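Local atomic coordinates of aerobactin synthase IucC (Klebsiella pneumoniae, PDB entry 6CN7), a protein that probably catalyses the ATP-dependent attachment of a second N-acetyl-N-hydroxylysine to N-citryl-N-acetyl-N-hydroxylysine, giving the siderophore aerobactin. Residues P363-I368 and V436-L441; A371-C376 and P382-Y387; F493-M498 and V503-F508. The protein carries 5 engineered substitutions. One frame throughout, in Å; residues are numbered along the deposited sequence.

Contact 1: residues P363-I368 and V436-L441; sequences PDESPI and VPQRVL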
ATOM      1  N   PRO A 363      15.324  39.377   8.261  1.00 82.13           N
ATOM      2  CA  PRO A 363      13.922  39.417   8.711  1.00 84.75           C
ATOM      3  C   PRO A 363      12.920  39.630   7.587  1.00 87.57           C
ATOM      4  O   PRO A 363      11.892  38.941   7.545  1.00 90.80           O
ATOM      5  CB  PRO A 363      13.917  40.579   9.715  1.00 85.73           C
ATOM      6  CG  PRO A 363      15.330  40.682  10.184  1.00 85.03           C
ATOM      7  CD  PRO A 363      16.167  40.335   8.996  1.00 83.55           C
ATOM      8  N   ASP A 364      13.187  40.559   6.672  1.00 83.39           N
ATOM      9  CA  ASP A 364      12.253  40.878   5.600  1.00 79.31           C
ATOM     10  C   ASP A 364      12.406  39.978   4.378  1.00 73.79           C
ATOM     11  O   ASP A 364      11.625  40.109   3.431  1.00 71.77           O
ATOM     12  CB  ASP A 364      12.425  42.341   5.178  1.00 80.57           C
ATOM     13  N   GLU A 365      13.378  39.071   4.375  1.00 70.58           N
ATOM     14  CA  GLU A 365      13.623  38.228   3.214  1.00 68.78           C
ATOM     15  C   GLU A 365      12.638  37.067   3.172  1.00 66.97           C
ATOM     16  O   GLU A 365      12.202  36.552   4.205  1.00 67.13           O
ATOM     17  CB  GLU A 365      15.053  37.687   3.235  1.00 70.45           C
ATOM     18  CG  GLU A 365      16.096  38.667   2.733  1.00 72.72           C
ATOM     19  CD  GLU A 365      17.501  38.103   2.797  1.00 75.78           C
ATOM     20  OE1 GLU A 365      17.703  37.087   3.493  1.00 76.37           O
ATOM     21  OE2 GLU A 365      18.402  38.673   2.145  1.00 79.64           O
ATOM     22  N   SER A 366      12.291  36.653   1.954  1.00 64.32           N
ATOM     23  CA  SER A 366      11.404  35.521   1.758  1.00 63.70           C
ATOM     24  C   SER A 366      11.961  34.591   0.689  1.00 55.63           C
ATOM     25  O   SER A 366      12.444  35.058  -0.349  1.00 56.75           O
ATOM     26  CB  SER A 366       9.999  35.975   1.348  1.00 68.30           C
ATOM     27  OG  SER A 366       9.150  34.852   1.169  1.00 75.15           O
ATOM     28  N   PRO A 367      11.896  33.276   0.903  1.00 48.18           N
ATOM     29  CA  PRO A 367      12.389  32.335  -0.107  1.00 49.15           C
ATOM     30  C   PRO A 367      11.330  31.972  -1.135  1.00 50.50           C
ATOM     31  O   PRO A 367      10.141  31.847  -0.830  1.00 51.43           O
ATOM     32  CB  PRO A 367      12.767  31.111   0.736  1.00 49.83           C
ATOM     33  CG  PRO A 367      11.753  31.123   1.830  1.00 50.13           C
ATOM     34  CD  PRO A 367      11.463  32.577   2.126  1.00 48.93           C
ATOM     35  N   ILE A 368      11.779  31.809  -2.377  1.00 44.59           N
ATOM     36  CA  ILE A 368      10.966  31.228  -3.435  1.00 44.80           C
ATOM     37  C   ILE A 368      11.853  30.308  -4.256  1.00 43.75           C
ATOM     38  O   ILE A 368      13.067  30.511  -4.357  1.00 46.62           O
ATOM     39  CB  ILE A 368      10.313  32.296  -4.347  1.00 48.40           C
ATOM     40  CG1 ILE A 368      11.377  33.061  -5.151  1.00 46.43           C
ATOM     41  CG2 ILE A 368       9.464  33.257  -3.521  1.00 45.47           C
ATOM     42  CD1 ILE A 368      10.806  33.934  -6.247  1.00 45.08           C
ATOM     43  N   VAL A 436      12.832  42.051  -5.236  1.00 52.99           N
ATOM     44  CA  VAL A 436      14.178  41.946  -5.796  1.00 51.50           C
ATOM     45  C   VAL A 436      14.827  40.657  -5.304  1.00 48.74           C
ATOM     46  O   VAL A 436      14.711  40.330  -4.115  1.00 49.22           O
ATOM     47  CB  VAL A 436      15.035  43.162  -5.414  1.00 51.21           C
ATOM     48  CG1 VAL A 436      16.441  43.038  -6.000  1.00 50.20           C
ATOM     49  CG2 VAL A 436      14.370  44.445  -5.884  1.00 52.14           C
ATOM     50  N   PRO A 437      15.512  39.894  -6.161  1.00 47.58           N
ATOM     51  CA  PRO A 437      16.295  38.749  -5.667  1.00 47.43           C
ATOM     52  C   PRO A 437      17.572  39.221  -4.984  1.00 50.96           C
ATOM     53  O   PRO A 437      18.428  39.847  -5.610  1.00 58.30           O
ATOM     54  CB  PRO A 437      16.595  37.944  -6.939  1.00 48.26           C
ATOM     55  CG  PRO A 437      16.425  38.895  -8.062  1.00 49.80           C
ATOM     56  CD  PRO A 437      15.396  39.891  -7.631  1.00 48.85           C
ATOM     57  N   GLN A 438      17.692  38.917  -3.691  1.00 50.36           N
ATOM     58  CA  GLN A 438      18.847  39.344  -2.907  1.00 52.18           C
ATOM     59  C   GLN A 438      20.056  38.462  -3.183  1.00 54.72           C
ATOM     60  O   GLN A 438      21.153  38.961  -3.452  1.00 58.18           O
ATOM     61  CB  GLN A 438      18.509  39.307  -1.414  1.00 56.53           C
ATOM     62  CG  GLN A 438      17.254  40.068  -1.028  1.00 56.57           C
ATOM     63  CD  GLN A 438      17.467  41.567  -0.995  1.00 54.24           C
ATOM     64  OE1 GLN A 438      18.378  42.060  -0.334  1.00 55.88           O
ATOM     65  NE2 GLN A 438      16.626  42.303  -1.709  1.00 54.99           N
ATOM     66  N   ARG A 439      19.866  37.148  -3.114  1.00 53.15           N
ATOM     67  CA  ARG A 439      20.943  36.192  -3.320  1.00 51.96           C
ATOM     68  C   ARG A 439      20.319  34.823  -3.549  1.00 52.60           C
ATOM     69  O   ARG A 439      19.115  34.629  -3.366  1.00 51.67           O
ATOM     70  CB  ARG A 439      21.909  36.177  -2.132  1.00 56.96           C
ATOM     71  CG  ARG A 439      21.254  35.942  -0.781  1.00 60.45           C
ATOM     72  CD  ARG A 439      22.222  36.310   0.326  1.00 67.58           C
ATOM     73  NE  ARG A 439      21.763  35.914   1.654  1.00 72.85           N
ATOM     74  CZ  ARG A 439      21.002  36.666   2.441  1.00 80.29           C
ATOM     75  NH1 ARG A 439      20.594  37.864   2.039  1.00 86.55           N
ATOM     76  NH2 ARG A 439      20.642  36.218   3.636  1.00 80.33           N
ATOM     77  N   VAL A 440      21.153  33.876  -3.961  1.00 51.27           N
ATOM     78  CA  VAL A 440      20.697  32.526  -4.268  1.00 47.66           C
ATOM     79  C   VAL A 440      21.077  31.600  -3.123  1.00 47.67           C
ATOM     80  O   VAL A 440      22.093  31.793  -2.446  1.00 50.06           O
ATOM     81  CB  VAL A 440      21.278  32.023  -5.607  1.00 45.95           C
ATOM     82  CG1 VAL A 440      22.775  31.744  -5.493  1.00 48.17           C
ATOM     83  CG2 VAL A 440      20.531  30.792  -6.078  1.00 44.17           C
ATOM     84  N   LEU A 441      20.239  30.591  -2.892  1.00 50.00           N
ATOM     85  CA  LEU A 441      20.489  29.556  -1.898  1.00 53.40           C
ATOM     86  C   LEU A 441      20.496  28.209  -2.604  1.00 53.94           C
ATOM     87  O   LEU A 441      19.524  27.855  -3.280  1.00 59.53           O
ATOM     88  CB  LEU A 441      19.430  29.574  -0.792  1.00 58.57           C
ATOM     89  CG  LEU A 441      19.542  30.653   0.291  1.00 61.46           C
ATOM     90  CD1 LEU A 441      19.241  32.034  -0.260  1.00 61.79           C
ATOM     91  CD2 LEU A 441      18.613  30.330   1.441  1.00 65.78           C
TER

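Contact 2: residues A371-C376 and P382-Y387; sequences ATLMEC and PLIGAY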
ATOM      1  N   ALA A 371      11.630  28.261 -10.010  1.00 42.21           N
ATOM      2  CA  ALA A 371      10.509  27.820 -10.831  1.00 44.74           C
ATOM      3  C   ALA A 371       9.294  28.720 -10.667  1.00 44.95           C
ATOM      4  O   ALA A 371       8.428  28.738 -11.548  1.00 49.49           O
ATOM      5  CB  ALA A 371      10.141  26.376 -10.484  1.00 39.81           C
ATOM      6  N   THR A 372       9.209  29.461  -9.560  1.00 42.99           N
ATOM      7  CA  THR A 372       8.123  30.419  -9.381  1.00 42.81           C
ATOM      8  C   THR A 372       8.047  31.399 -10.544  1.00 42.23           C
ATOM      9  O   THR A 372       6.953  31.841 -10.912  1.00 38.89           O
ATOM     10  CB  THR A 372       8.310  31.176  -8.064  1.00 46.19           C
ATOM     11  OG1 THR A 372       8.418  30.241  -6.982  1.00 44.13           O
ATOM     12  CG2 THR A 372       7.141  32.114  -7.799  1.00 47.82           C
ATOM     13  N   LEU A 373       9.191  31.744 -11.137  1.00 43.97           N
ATOM     14  CA  LEU A 373       9.229  32.704 -12.234  1.00 41.59           C
ATOM     15  C   LEU A 373       8.685  32.139 -13.540  1.00 42.95           C
ATOM     16  O   LEU A 373       8.631  32.875 -14.532  1.00 42.32           O
ATOM     17  CB  LEU A 373      10.663  33.195 -12.436  1.00 38.90           C
ATOM     18  CG  LEU A 373      11.357  33.731 -11.182  1.00 37.70           C
ATOM     19  CD1 LEU A 373      12.766  34.179 -11.517  1.00 38.64           C
ATOM     20  CD2 LEU A 373      10.565  34.872 -10.563  1.00 39.58           C
ATOM     21  N   MET A 374       8.293  30.867 -13.571  1.00 44.35           N
ATOM     22  CA  MET A 374       7.629  30.279 -14.726  1.00 43.36           C
ATOM     23  C   MET A 374       6.113  30.311 -14.609  1.00 44.11           C
ATOM     24  O   MET A 374       5.429  29.828 -15.517  1.00 48.49           O
ATOM     25  CB  MET A 374       8.071  28.826 -14.909  1.00 44.64           C
ATOM     26  CG  MET A 374       9.563  28.601 -14.883  1.00 48.56           C
ATOM     27  SD  MET A 374       9.927  26.836 -14.893  1.00 51.70           S
ATOM     28  CE  MET A 374      11.687  26.903 -14.679  1.00 48.52           C
ATOM     29  N   GLU A 375       5.576  30.856 -13.522  1.00 45.86           N
ATOM     30  CA  GLU A 375       4.155  30.754 -13.230  1.00 45.23           C
ATOM     31  C   GLU A 375       3.390  31.973 -13.733  1.00 46.08           C
ATOM     32  O   GLU A 375       3.941  33.068 -13.875  1.00 46.19           O
ATOM     33  CB  GLU A 375       3.928  30.603 -11.725  1.00 44.44           C
ATOM     34  CG  GLU A 375       4.568  29.364 -11.117  1.00 47.62           C
ATOM     35  CD  GLU A 375       3.888  28.080 -11.548  1.00 51.30           C
ATOM     36  OE1 GLU A 375       2.701  28.138 -11.934  1.00 53.99           O
ATOM     37  OE2 GLU A 375       4.542  27.011 -11.502  1.00 50.75           O
ATOM     38  N   CYS A 376       2.105  31.760 -14.005  1.00 48.55           N
ATOM     39  CA  CYS A 376       1.161  32.826 -14.297  1.00 50.18           C
ATOM     40  C   CYS A 376      -0.096  32.602 -13.468  1.00 49.90           C
ATOM     41  O   CYS A 376      -0.330  31.509 -12.948  1.00 49.79           O
ATOM     42  CB  CYS A 376       0.802  32.875 -15.786  1.00 51.77           C
ATOM     43  SG  CYS A 376       2.162  33.335 -16.869  1.00 59.55           S
ATOM     44  N   PRO A 382       2.103  36.991 -15.630  1.00 44.98           N
ATOM     45  CA  PRO A 382       3.248  36.304 -15.019  1.00 44.87           C
ATOM     46  C   PRO A 382       3.538  36.818 -13.617  1.00 48.02           C
ATOM     47  O   PRO A 382       3.434  38.014 -13.338  1.00 48.04           O
ATOM     48  CB  PRO A 382       4.403  36.612 -15.979  1.00 45.23           C
ATOM     49  CG  PRO A 382       3.758  36.980 -17.261  1.00 44.79           C
ATOM     50  CD  PRO A 382       2.468  37.640 -16.901  1.00 43.64           C
ATOM     51  N   LEU A 383       3.913  35.893 -12.730  1.00 47.18           N
ATOM     52  CA  LEU A 383       4.320  36.281 -11.384  1.00 47.56           C
ATOM     53  C   LEU A 383       5.602  37.100 -11.403  1.00 46.61           C
ATOM     54  O   LEU A 383       5.798  37.967 -10.542  1.00 47.72           O
ATOM     55  CB  LEU A 383       4.503  35.042 -10.510  1.00 47.04           C
ATOM     56  CG  LEU A 383       3.251  34.541  -9.786  1.00 48.55           C
ATOM     57  CD1 LEU A 383       2.155  34.149 -10.768  1.00 44.33           C
ATOM     58  CD2 LEU A 383       3.612  33.375  -8.882  1.00 48.53           C
ATOM     59  N   ILE A 384       6.484  36.839 -12.368  1.00 42.69           N
ATOM     60  CA  ILE A 384       7.719  37.607 -12.471  1.00 44.88           C
ATOM     61  C   ILE A 384       7.413  39.075 -12.727  1.00 50.17           C
ATOM     62  O   ILE A 384       8.149  39.960 -12.273  1.00 54.24           O
ATOM     63  CB  ILE A 384       8.624  37.006 -13.566  1.00 41.07           C
ATOM     64  CG1 ILE A 384       9.961  37.751 -13.615  1.00 41.20           C
ATOM     65  CG2 ILE A 384       7.910  37.023 -14.922  1.00 38.49           C
ATOM     66  CD1 ILE A 384      11.072  36.962 -14.292  1.00 43.46           C
ATOM     67  N   GLY A 385       6.326  39.362 -13.446  1.00 51.83           N
ATOM     68  CA  GLY A 385       5.900  40.741 -13.612  1.00 47.68           C
ATOM     69  C   GLY A 385       5.411  41.366 -12.323  1.00 47.69           C
ATOM     70  O   GLY A 385       5.571  42.572 -12.114  1.00 50.41           O
ATOM     71  N   ALA A 386       4.808  40.565 -11.442  1.00 48.07           N
ATOM     72  CA  ALA A 386       4.399  41.077 -10.139  1.00 45.67           C
ATOM     73  C   ALA A 386       5.610  41.469  -9.303  1.00 46.69           C
ATOM     74  O   ALA A 386       5.620  42.537  -8.680  1.00 51.27           O
ATOM     75  CB  ALA A 386       3.555  40.036  -9.405  1.00 43.45           C
ATOM     76  N   TYR A 387       6.640  40.620  -9.279  1.00 50.11           N
ATOM     77  CA  TYR A 387       7.866  40.973  -8.571  1.00 50.35           C
ATOM     78  C   TYR A 387       8.476  42.247  -9.137  1.00 50.54           C
ATOM     79  O   TYR A 387       8.929  43.116  -8.384  1.00 51.24           O
ATOM     80  CB  TYR A 387       8.872  39.823  -8.651  1.00 46.14           C
ATOM     81  CG  TYR A 387       8.482  38.600  -7.854  1.00 44.88           C
ATOM     82  CD1 TYR A 387       8.319  38.668  -6.476  1.00 47.88           C
ATOM     83  CD2 TYR A 387       8.296  37.374  -8.475  1.00 44.94           C
ATOM     84  CE1 TYR A 387       7.968  37.554  -5.742  1.00 46.04           C
ATOM     85  CE2 TYR A 387       7.945  36.252  -7.749  1.00 47.68           C
ATOM     86  CZ  TYR A 387       7.783  36.349  -6.383  1.00 47.14           C
ATOM     87  OH  TYR A 387       7.433  35.237  -5.652  1.00 53.55           O
TER
HETATM   88  O   HOH W   1       6.429  34.372 -13.993  1.00 40.84           O

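Contact 3: residues F493-M498 and V503-F508; sequences FVSPLM and VPERRF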
ATOM      1  N   PHE A 493      11.648  28.671 -20.155  1.00 42.19           N
ATOM      2  CA  PHE A 493      10.277  28.861 -19.702  1.00 39.49           C
ATOM      3  C   PHE A 493      10.031  30.222 -19.063  1.00 41.47           C
ATOM      4  O   PHE A 493       8.876  30.544 -18.766  1.00 44.97           O
ATOM      5  CB  PHE A 493       9.905  27.761 -18.706  1.00 36.24           C
ATOM      6  CG  PHE A 493       9.963  26.380 -19.288  1.00 41.41           C
ATOM      7  CD1 PHE A 493       8.908  25.888 -20.037  1.00 41.58           C
ATOM      8  CD2 PHE A 493      11.071  25.575 -19.091  1.00 44.56           C
ATOM      9  CE1 PHE A 493       8.955  24.618 -20.578  1.00 43.75           C
ATOM     10  CE2 PHE A 493      11.126  24.303 -19.631  1.00 45.94           C
ATOM     11  CZ  PHE A 493      10.067  23.824 -20.375  1.00 44.26           C
ATOM     12  N   VAL A 494      11.069  31.024 -18.847  1.00 43.99           N
ATOM     13  CA  VAL A 494      10.911  32.360 -18.286  1.00 45.36           C
ATOM     14  C   VAL A 494      10.892  33.426 -19.372  1.00 44.70           C
ATOM     15  O   VAL A 494      10.090  34.357 -19.314  1.00 46.05           O
ATOM     16  CB  VAL A 494      12.026  32.644 -17.257  1.00 43.76           C
ATOM     17  CG1 VAL A 494      11.857  34.036 -16.654  1.00 44.63           C
ATOM     18  CG2 VAL A 494      12.022  31.591 -16.163  1.00 46.75           C
ATOM     19  N   SER A 495      11.767  33.304 -20.369  1.00 45.93           N
ATOM     20  CA  SER A 495      11.873  34.348 -21.379  1.00 47.91           C
ATOM     21  C   SER A 495      10.578  34.578 -22.157  1.00 47.74           C
ATOM     22  O   SER A 495      10.333  35.732 -22.544  1.00 50.81           O
ATOM     23  CB  SER A 495      13.032  34.026 -22.336  1.00 48.71           C
ATOM     24  OG  SER A 495      12.793  32.842 -23.077  1.00 53.02           O
ATOM     25  N   PRO A 496       9.731  33.577 -22.418  1.00 47.42           N
ATOM     26  CA  PRO A 496       8.455  33.882 -23.088  1.00 46.67           C
ATOM     27  C   PRO A 496       7.554  34.783 -22.267  1.00 45.90           C
ATOM     28  O   PRO A 496       6.829  35.610 -22.837  1.00 44.05           O
ATOM     29  CB  PRO A 496       7.827  32.498 -23.299  1.00 41.88           C
ATOM     30  CG  PRO A 496       8.962  31.539 -23.216  1.00 45.25           C
ATOM     31  CD  PRO A 496       9.896  32.128 -22.210  1.00 46.53           C
ATOM     32  N   LEU A 497       7.566  34.640 -20.941  1.00 45.74           N
ATOM     33  CA  LEU A 497       6.754  35.510 -20.098  1.00 44.97           C
ATOM     34  C   LEU A 497       7.290  36.936 -20.106  1.00 48.14           C
ATOM     35  O   LEU A 497       6.513  37.897 -20.109  1.00 50.55           O
ATOM     36  CB  LEU A 497       6.706  34.949 -18.677  1.00 43.83           C
ATOM     37  CG  LEU A 497       6.192  33.509 -18.578  1.00 47.89           C
ATOM     38  CD1 LEU A 497       6.239  33.010 -17.141  1.00 48.17           C
ATOM     39  CD2 LEU A 497       4.779  33.392 -19.134  1.00 48.68           C
ATOM     40  N   MET A 498       8.617  37.094 -20.117  1.00 47.14           N
ATOM     41  CA  MET A 498       9.201  38.424 -20.256  1.00 46.14           C
ATOM     42  C   MET A 498       8.848  39.038 -21.602  1.00 46.95           C
ATOM     43  O   MET A 498       8.555  40.236 -21.688  1.00 48.62           O
ATOM     44  CB  MET A 498      10.721  38.354 -20.089  1.00 42.75           C
ATOM     45  CG  MET A 498      11.192  38.291 -18.651  1.00 49.12           C
ATOM     46  SD  MET A 498      10.725  39.774 -17.733  1.00 58.07           S
ATOM     47  CE  MET A 498       9.420  39.091 -16.754  1.00 55.24           C
ATOM     48  N   VAL A 503       9.953  42.703 -22.993  1.00 58.85           N
ATOM     49  CA  VAL A 503      11.358  42.357 -23.147  1.00 53.44           C
ATOM     50  C   VAL A 503      11.452  41.162 -24.088  1.00 49.95           C
ATOM     51  O   VAL A 503      11.272  40.017 -23.672  1.00 48.40           O
ATOM     52  CB  VAL A 503      12.017  42.043 -21.791  1.00 54.53           C
ATOM     53  CG1 VAL A 503      13.481  41.654 -21.986  1.00 52.16           C
ATOM     54  CG2 VAL A 503      11.906  43.239 -20.862  1.00 40.42           C
ATOM     55  N   PRO A 504      11.743  41.387 -25.370  1.00 50.68           N
ATOM     56  CA  PRO A 504      11.830  40.257 -26.303  1.00 47.27           C
ATOM     57  C   PRO A 504      12.900  39.267 -25.874  1.00 47.64           C
ATOM     58  O   PRO A 504      13.867  39.618 -25.195  1.00 48.65           O
ATOM     59  CB  PRO A 504      12.182  40.922 -27.641  1.00 50.28           C
ATOM     60  CG  PRO A 504      11.790  42.350 -27.484  1.00 50.79           C
ATOM     61  CD  PRO A 504      11.994  42.674 -26.041  1.00 51.58           C
ATOM     62  N   GLU A 505      12.714  38.008 -26.278  1.00 49.87           N
ATOM     63  CA  GLU A 505      13.696  36.977 -25.961  1.00 48.52           C
ATOM     64  C   GLU A 505      15.088  37.389 -26.415  1.00 50.11           C
ATOM     65  O   GLU A 505      16.075  37.166 -25.705  1.00 51.63           O
ATOM     66  CB  GLU A 505      13.299  35.650 -26.607  1.00 47.45           C
ATOM     67  CG  GLU A 505      12.132  34.955 -25.927  1.00 49.93           C
ATOM     68  CD  GLU A 505      11.936  33.534 -26.420  1.00 53.63           C
ATOM     69  OE1 GLU A 505      11.872  33.332 -27.652  1.00 55.26           O
ATOM     70  OE2 GLU A 505      11.859  32.617 -25.574  1.00 53.18           O
ATOM     71  N   ARG A 506      15.190  37.999 -27.597  1.00 53.47           N
ATOM     72  CA  ARG A 506      16.491  38.440 -28.084  1.00 55.73           C
ATOM     73  C   ARG A 506      17.157  39.373 -27.082  1.00 54.47           C
ATOM     74  O   ARG A 506      18.360  39.263 -26.819  1.00 53.60           O
ATOM     75  CB  ARG A 506      16.336  39.124 -29.441  1.00 59.76           C
ATOM     76  CG  ARG A 506      17.649  39.586 -30.043  1.00 62.14           C
ATOM     77  CD  ARG A 506      17.457  40.192 -31.419  1.00 65.31           C
ATOM     78  NE  ARG A 506      18.730  40.632 -31.978  1.00 69.42           N
ATOM     79  CZ  ARG A 506      19.619  39.820 -32.537  1.00 74.89           C
ATOM     80  NH1 ARG A 506      19.379  38.515 -32.617  1.00 75.92           N
ATOM     81  NH2 ARG A 506      20.754  40.309 -33.016  1.00 77.77           N
ATOM     82  N   ARG A 507      16.387  40.299 -26.508  1.00 49.63           N
ATOM     83  CA  ARG A 507      16.933  41.187 -25.489  1.00 51.62           C
ATOM     84  C   ARG A 507      17.210  40.430 -24.196  1.00 50.15           C
ATOM     85  O   ARG A 507      18.250  40.634 -23.559  1.00 44.77           O
ATOM     86  CB  ARG A 507      15.964  42.345 -25.243  1.00 53.05           C
ATOM     87  CG  ARG A 507      16.454  43.374 -24.242  1.00 58.26           C
ATOM     88  CD  ARG A 507      17.730  44.045 -24.719  1.00 60.64           C
ATOM     89  NE  ARG A 507      18.165  45.097 -23.809  1.00 58.43           N
ATOM     90  CZ  ARG A 507      19.388  45.617 -23.797  1.00 57.99           C
ATOM     91  NH1 ARG A 507      20.311  45.182 -24.645  1.00 58.21           N
ATOM     92  NH2 ARG A 507      19.691  46.571 -22.928  1.00 59.44           N
ATOM     93  N   PHE A 508      16.285  39.555 -23.794  1.00 48.73           N
ATOM     94  CA  PHE A 508      16.467  38.740 -22.596  1.00 43.80           C
ATOM     95  C   PHE A 508      17.857  38.113 -22.561  1.00 47.00           C
ATOM     96  O   PHE A 508      18.580  38.226 -21.564  1.00 50.24           O
ATOM     97  CB  PHE A 508      15.379  37.663 -22.557  1.00 41.86           C
ATOM     98  CG  PHE A 508      15.417  36.780 -21.335  1.00 41.92           C
ATOM     99  CD1 PHE A 508      16.292  35.707 -21.262  1.00 41.15           C
ATOM    100  CD2 PHE A 508      14.555  37.006 -20.275  1.00 43.24           C
ATOM    101  CE1 PHE A 508      16.317  34.888 -20.146  1.00 39.61           C
ATOM    102  CE2 PHE A 508      14.574  36.188 -19.158  1.00 41.84           C
ATOM    103  CZ  PHE A 508      15.454  35.128 -19.095  1.00 39.33           C
TER

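Contact 1: residues P363-I368 and V436-L441
On a four-stranded mixed sheet, Glu365 reaches from the approach to edge strand 366-369 toward Gln438 and Arg439 of strand 436-442. Strand 428-433 runs between them, so the contact skips a strand and rests on side chains alone; the closest CA atoms, those of Glu365 and Gln438, are 8.1 Å apart. Glu365 is extended beyond CG, and its OE2 forms a salt bridge with Arg439 NH1. The two atoms are modelled implausibly close, so the geometry of this pair is doubtful. OE1 lies 3.1 Å from Arg439 NH2, but the carboxylate and guanidinium planes are turned 44° apart, so the two groups do not meet as a flat, two-pronged pair. OE1 accepts from the backbone N of Lys362, and the carbonyl of Trp360 weakly takes up NH2, which probably help to hold the two groups. Gln438 brings up its aliphatic part, with CB 3.6 Å from Glu365 OE2. Gln438 and Arg439 both bond through their backbones to Ala431, and Gln438 has near-helical backbone angles. Two consecutive residues facing one on the neighbouring strand in this way fit a classic beta bulge, which can bring adjacent side chains onto one sheet face.

Contact 2: residues A371-C376 and P382-Y387
Leu373 and Tyr387 cross at about a right angle, the branch methyl CD2 of Leu373 lying 4.0 Å from the ring atom CD2 of Tyr387 in an oblique approach. The same methyl meets Ile384 at CB. Thr372 comes in at the ring edge, near its plane, and sets its CG2 3.8 Å from Tyr387 OH. That methyl stands anti to the backbone N of Thr372, which leaves OG1 (chi1 -55°) turned back to bond the carbonyl of Leu369. Leu383 projects across Thr372 at roughly a right angle: its CD2 touches Thr372 CG2 at 3.9 Å and also CB of Glu375, whereas CD1 rests against the backbone of Cys376. The carboxylate of Glu375 leads off to Arg115 and Ser136. Beside this apolar set, Glu375 O receives the N-H of Leu383 at 3.0 Å, nearly straight (170°) although the donor sits above the carbonyl plane. A single backbone bridge pairs Cys376 with Pro382. A water donates to Glu375 O at 2.8 Å and weakly to Leu373 O, and accepts from Ile384 N. In a buried, largely apolar contact, Glu375 O and the water thus satisfy the N-H groups of Leu383 and Ile384 where the helical segment begins.

Contact 3: residues F493-M498 and V503-F508
Ser495 and Glu505 supply the polar link between helix 475-499 and the start of helix 505-521. Ser495 OG donates to Glu505 OE2 at 2.7 Å, meeting that oxygen on its anti side and 18° out of the carboxylate plane. The hydroxyl takes the position between its own backbone N and carbonyl carbon (chi1 65°), where it is also hydrogen-bonded to Tyr509 OH; a weak contact with the carbonyl of Leu491 competes with OE2 for its one hydrogen. Glu505 divides its two oxygens: OE2 serves the serine, while OE1 accepts from the backbone N of Ile56. A buried carboxylate is thereby gripped from both ends, by two different parts of the fold, and these neutral donors would probably help to stabilise its charge. Pro496 CG comes within 3.9 Å of OE2 without adding a polar partner.

The second bond across the contact is made by the main chain. Val503 N gives its hydrogen to Met498 O over 3.1 Å, with an angle of 163° at the hydrogen and the donor above the carbonyl plane. One turn on, Phe508 N bonds Pro504 O at 2.8 Å, Pro504 being the N-cap of the second helix.

Phe508 makes the main apolar contact. Ser495 CB sits over the centre of one ring face, 3.7 Å from the ring centroid, in a CH-pi contact, and Met498 CG approaches the edge at 3.9 Å from Phe508 CD2. Phe403 adds an edge-to-face ring contact from helix 395-417. The bond from Val503 N to Met498 O has the six-to-one spacing of a Schellman motif and, with Met498 CB 4.3 Å from Val503 CB as its apolar pair, is consistent with one, ending a helix in a short connection between consecutive helices.

Overall arrangement
Contact 1 is only partly buried and depends on a charged pair spanning a sheet strand, whereas contacts 2 and 3 are buried. Contact 2 combines apolar side chains with backbone and water bonds; contact 3 adds a buried serine-carboxylate bond to one backbone bond. Contact 2 lies within the chain span that contact 1 closes, strand 366-369 being followed by helix 383-391, and Ile368 packs on Tyr387. Contacts 2 and 3 have centres about 12 Å apart and meet directly, Leu497 resting on Cys376 and Met498 on Ile384. Contacts 1 and 3 do not touch. Helix 395-417 touches residues of all three contacts.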